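Local coordinates for antibiotic resistance protein (Deinococcus radiodurans, PDB 2VLI), which is a phosphotransferase of the P-loop NTPase clan, named for tunicamycin resistance and probably acting by phosphorylating the antibiotic, at residues L29-F35 against A77-P83. Sequence-based numbering, arbitrary orientation.
Sequences LPGSFVF and AGPLIVP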
loop_
_atom_site.group_PDB
_atom_site.type_symbol
_atom_site.label_atom_id
_atom_site.label_comp_id
_atom_site.label_asym_id
_atom_site.label_seq_id
_atom_site.Cartn_x
_atom_site.Cartn_y
_atom_site.Cartn_z
ATOM N N LEU A 29 -7.348 23.047 -21.776
ATOM C CA LEU A 29 -6.180 22.794 -22.601
ATOM C C LEU A 29 -6.629 22.412 -23.994
ATOM O O LEU A 29 -6.850 21.225 -24.266
ATOM C CB LEU A 29 -5.348 21.636 -22.031
ATOM C CG LEU A 29 -4.513 21.966 -20.808
ATOM C CD1 LEU A 29 -4.056 20.661 -20.154
ATOM C CD2 LEU A 29 -3.333 22.862 -21.199
ATOM N N PRO A 30 -6.746 23.398 -24.904
ATOM C CA PRO A 30 -7.171 23.033 -26.261
ATOM C C PRO A 30 -6.209 22.051 -26.935
ATOM O O PRO A 30 -4.968 22.154 -26.776
ATOM C CB PRO A 30 -7.238 24.404 -27.000
ATOM C CG PRO A 30 -7.389 25.420 -25.893
ATOM C CD PRO A 30 -6.509 24.850 -24.773
ATOM N N GLY A 31 -6.785 21.083 -27.645
ATOM C CA GLY A 31 -6.023 20.000 -28.298
ATOM C C GLY A 31 -5.814 18.771 -27.406
ATOM O O GLY A 31 -5.279 17.752 -27.857
ATOM N N SER A 32 -6.211 18.869 -26.144
ATOM C CA SER A 32 -5.965 17.821 -25.169
ATOM C C SER A 32 -6.936 16.656 -25.352
ATOM O O SER A 32 -7.948 16.770 -26.008
ATOM C CB SER A 32 -6.034 18.379 -23.730
ATOM O OG SER A 32 -7.354 18.734 -23.353
ATOM N N PHE A 33 -6.573 15.494 -24.825
ATOM C CA PHE A 33 -7.401 14.301 -24.997
ATOM C C PHE A 33 -7.371 13.541 -23.683
ATOM O O PHE A 33 -6.296 13.394 -23.108
ATOM C CB PHE A 33 -6.865 13.429 -26.148
ATOM C CG PHE A 33 -7.630 12.145 -26.364
ATOM C CD1 PHE A 33 -7.171 10.949 -25.823
ATOM C CD2 PHE A 33 -8.776 12.120 -27.146
ATOM C CE1 PHE A 33 -7.860 9.756 -26.027
ATOM C CE2 PHE A 33 -9.477 10.948 -27.334
ATOM C CZ PHE A 33 -9.009 9.748 -26.780
ATOM N N VAL A 34 -8.538 13.104 -23.225
ATOM C CA VAL A 34 -8.656 12.329 -22.025
ATOM C C VAL A 34 -8.601 10.822 -22.359
ATOM O O VAL A 34 -9.512 10.246 -22.948
ATOM C CB VAL A 34 -9.931 12.672 -21.230
ATOM C CG1 VAL A 34 -9.936 11.913 -19.933
ATOM C CG2 VAL A 34 -10.026 14.185 -20.894
ATOM N N PHE A 35 -7.482 10.210 -21.994
ATOM C CA PHE A 35 -7.242 8.786 -22.142
ATOM C C PHE A 35 -7.722 8.058 -20.904
ATOM O O PHE A 35 -7.198 8.272 -19.818
ATOM C CB PHE A 35 -5.759 8.598 -22.359
ATOM C CG PHE A 35 -5.320 7.182 -22.560
ATOM C CD1 PHE A 35 -4.952 6.729 -23.849
ATOM C CD2 PHE A 35 -5.203 6.315 -21.498
ATOM C CE1 PHE A 35 -4.459 5.444 -24.036
ATOM C CE2 PHE A 35 -4.717 5.050 -21.692
ATOM C CZ PHE A 35 -4.371 4.616 -22.992
ATOM N N ALA A 77 -2.510 15.624 -30.299
ATOM C CA ALA A 77 -2.236 17.002 -30.738
ATOM C C ALA A 77 -1.736 17.756 -29.507
ATOM O O ALA A 77 -0.620 18.271 -29.476
ATOM C CB ALA A 77 -3.534 17.668 -31.314
ATOM N N GLY A 78 -2.577 17.762 -28.478
ATOM C CA GLY A 78 -2.279 18.465 -27.261
ATOM C C GLY A 78 -1.863 17.516 -26.148
ATOM O O GLY A 78 -1.462 16.368 -26.381
ATOM N N PRO A 79 -1.922 18.006 -24.927
ATOM C CA PRO A 79 -1.574 17.148 -23.815
ATOM C C PRO A 79 -2.498 15.938 -23.650
ATOM O O PRO A 79 -3.698 15.990 -23.895
ATOM C CB PRO A 79 -1.660 18.080 -22.605
ATOM C CG PRO A 79 -1.559 19.499 -23.195
ATOM C CD PRO A 79 -2.269 19.375 -24.514
ATOM N N LEU A 80 -1.909 14.842 -23.222
ATOM C CA LEU A 80 -2.628 13.634 -22.955
ATOM C C LEU A 80 -2.917 13.591 -21.443
ATOM O O LEU A 80 -1.981 13.639 -20.649
ATOM C CB LEU A 80 -1.764 12.477 -23.427
ATOM C CG LEU A 80 -2.384 11.145 -23.822
ATOM C CD1 LEU A 80 -3.592 11.308 -24.787
ATOM C CD2 LEU A 80 -1.307 10.314 -24.477
ATOM N N ILE A 81 -4.195 13.546 -21.070
ATOM C CA ILE A 81 -4.640 13.540 -19.665
ATOM C C ILE A 81 -5.148 12.159 -19.271
ATOM O O ILE A 81 -6.040 11.616 -19.895
ATOM C CB ILE A 81 -5.752 14.565 -19.401
ATOM C CG1 ILE A 81 -5.341 15.957 -19.891
ATOM C CG2 ILE A 81 -6.134 14.538 -17.932
ATOM C CD1 ILE A 81 -6.520 16.950 -20.203
ATOM N N VAL A 82 -4.561 11.568 -18.245
ATOM C CA VAL A 82 -4.875 10.189 -17.857
ATOM C C VAL A 82 -5.336 10.107 -16.385
ATOM O O VAL A 82 -4.500 10.073 -15.510
ATOM C CB VAL A 82 -3.611 9.280 -18.033
ATOM C CG1 VAL A 82 -3.960 7.824 -17.764
ATOM C CG2 VAL A 82 -2.904 9.517 -19.419
ATOM N N PRO A 83 -6.658 10.035 -16.116
ATOM C CA PRO A 83 -7.177 9.808 -14.759
ATOM C C PRO A 83 -7.099 8.329 -14.389
ATOM O O PRO A 83 -7.575 7.496 -15.134
ATOM C CB PRO A 83 -8.640 10.255 -14.836
ATOM C CG PRO A 83 -8.978 10.381 -16.303
ATOM C CD PRO A 83 -7.740 10.025 -17.121
#
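Phe33 and Val34 run parallel to Leu80 and Ile81 at one margin of the P-loop NTPase sheet, a worked example of how a short outer strand is fastened in an alpha/beta fold. The two strands follow the helices 20-28 and 61-75, and on its far side 80-84 pairs with the central strand 7-11. Three backbone bonds hold the register: Phe33 N to Pro79 O, Ile81 N to Phe33 O, the straightest at 177°, and Phe35 N to Ile81 O. Ahead of them, Gly78 N makes a weak, bent bond to Gly31 O; Gly78 lies close against the turn, its CA 4.2 Å from Gly31 CA.

Apolar contacts divide between the two faces. With Leu80, Phe33 shares one face, where the leucine CD1 meets the edge of the ring 3.7 Å from Phe33 CD1. Phe35 CB lies against Leu80 CD1 and Val82 CG2, and its ring then leads away to helix 61-75. On the other face, the Val34 side chain meets that of Pro83 at about a right angle, CG1 4.0 Å from Pro83 CD, while Ile81 CD1 reaches Ser32.

The type II turn Leu29-Ser32 is closed by Ser32 N bonding to Leu29 O. Ser32 OG, with chi1 at 70°, turns back over its own backbone to donate to the same Leu29 O at 2.7 Å, in the carbonyl plane.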